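Local coordinates for isatin hydrolase (Ralstonia solanacearum, PDB 5NMP), which probably hydrolyses the ring amide of isatin in a manganese-dependent reaction, as a member of the cyclase family of metal-binding hydrolases, at residues H173-T178 against V196-T201. Residues are numbered along the deposited sequence; the frame is centred on the assembly and turned at random.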
# COMPACT_ATOMS: atom_id res chain seq x y z
N HIS A 173 20.95 1.11 20.70
CA HIS A 173 22.04 1.88 20.11
C HIS A 173 21.96 1.86 18.59
O HIS A 173 22.54 0.99 17.93
CB HIS A 173 23.38 1.34 20.60
CG HIS A 173 23.66 1.64 22.04
ND1 HIS A 173 24.44 2.70 22.44
CD2 HIS A 173 23.25 1.03 23.17
CE1 HIS A 173 24.51 2.73 23.75
NE2 HIS A 173 23.79 1.73 24.23
N THR A 174 21.24 2.83 18.03
CA THR A 174 21.04 2.93 16.59
C THR A 174 21.31 4.36 16.13
O THR A 174 21.17 5.31 16.91
CB THR A 174 19.61 2.50 16.20
OG1 THR A 174 18.66 3.30 16.92
CG2 THR A 174 19.38 1.04 16.54
N PRO A 175 21.71 4.54 14.86
CA PRO A 175 22.03 5.88 14.36
C PRO A 175 20.78 6.75 14.16
O PRO A 175 19.67 6.23 14.16
CB PRO A 175 22.72 5.61 13.03
CG PRO A 175 22.20 4.29 12.60
CD PRO A 175 21.99 3.50 13.85
N GLY A 176 20.98 8.05 13.99
CA GLY A 176 19.87 8.98 13.84
C GLY A 176 20.31 10.43 13.74
O GLY A 176 21.50 10.73 13.90
N PRO A 177 19.36 11.34 13.49
CA PRO A 177 19.68 12.76 13.33
C PRO A 177 19.76 13.52 14.65
O PRO A 177 19.08 13.15 15.61
CB PRO A 177 18.51 13.28 12.49
CG PRO A 177 17.36 12.43 12.92
CD PRO A 177 17.94 11.06 13.23
N THR A 178 20.58 14.56 14.69
CA THR A 178 20.59 15.47 15.83
C THR A 178 19.35 16.34 15.79
O THR A 178 18.67 16.42 14.77
CB THR A 178 21.84 16.36 15.84
OG1 THR A 178 21.73 17.35 14.80
CG2 THR A 178 23.10 15.53 15.64
N VAL A 196 13.94 5.74 7.35
CA VAL A 196 15.10 5.02 7.88
C VAL A 196 15.05 3.51 7.61
O VAL A 196 14.03 2.98 7.17
CB VAL A 196 15.24 5.25 9.40
CG1 VAL A 196 15.46 6.72 9.69
CG2 VAL A 196 14.01 4.74 10.13
N GLU A 197 16.15 2.82 7.90
CA GLU A 197 16.20 1.36 7.78
C GLU A 197 16.03 0.70 9.15
O GLU A 197 15.88 -0.52 9.24
CB GLU A 197 17.52 0.91 7.15
CG GLU A 197 17.84 1.56 5.82
CD GLU A 197 19.08 0.97 5.17
OE1 GLU A 197 19.82 1.72 4.51
OE2 GLU A 197 19.31 -0.25 5.31
N THR A 198 16.08 1.51 10.20
CA THR A 198 15.95 1.01 11.56
C THR A 198 14.50 0.95 12.01
O THR A 198 13.60 1.35 11.27
CB THR A 198 16.75 1.88 12.55
OG1 THR A 198 16.43 3.26 12.34
CG2 THR A 198 18.24 1.69 12.36
N ILE A 199 14.28 0.46 13.22
CA ILE A 199 12.95 0.36 13.80
C ILE A 199 12.54 1.70 14.44
O ILE A 199 11.47 1.82 15.03
CB ILE A 199 12.88 -0.78 14.85
CG1 ILE A 199 11.44 -1.21 15.13
CG2 ILE A 199 13.56 -0.35 16.14
CD1 ILE A 199 10.69 -1.70 13.92
N ASN A 200 13.41 2.70 14.33
CA ASN A 200 13.13 4.02 14.90
C ASN A 200 13.73 5.12 14.02
O ASN A 200 14.87 5.01 13.58
CB ASN A 200 13.70 4.10 16.32
CG ASN A 200 13.16 5.29 17.10
OD1 ASN A 200 12.61 6.23 16.53
ND2 ASN A 200 13.34 5.26 18.42
N THR A 201 12.96 6.17 13.75
CA THR A 201 13.48 7.29 12.96
C THR A 201 14.48 8.09 13.77
O THR A 201 15.36 8.74 13.21
CB THR A 201 12.37 8.25 12.47
OG1 THR A 201 11.62 8.73 13.60
CG2 THR A 201 11.43 7.54 11.50
O HOH W 1 17.65 7.07 12.13
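Thr174 and Thr198 meet through methyl and methine carbon, with CG2 of Thr198 resting 4.2 Å from CB of Thr174, while the same methyl reaches the ring of Pro175 at its CD. With chi1 at 50°, OG1 of Thr198 turns back into its own loop while CG2 faces 173-178. There the hydroxyl donates to the carbonyl O of Asn200 over 2.7 Å, tilted 28° from the carbonyl plane, a bond within the loop that ties the hydroxyl down. At the other end the CD of Pro177 sits 3.5 Å from the carbonyl O of Thr201. No direct hydrogen bond joins the two segments; a single water does so instead, donating to the O of Pro175 and to the O of Thr201, each at 3.0 Å. Outward from this layer, Trp154 packs on both Thr174 and Thr198, and Gly176 bonds through its backbone to Trp125 and Leu127, which sets strand 176-177 parallel to strand 126-127. Thr201, whose CB points away from 173-178, has its side chain near the manganese ligand Asp82 and against Gln228, a ligand in a structure of this protein but not bound to the ion here. One water and a few van der Waals contacts thus join 173-178, which ends in the small parallel sheet of 126-127 and 176-177, to the loop after strand 193-195 of the nine-stranded mixed sheet, beside the manganese site.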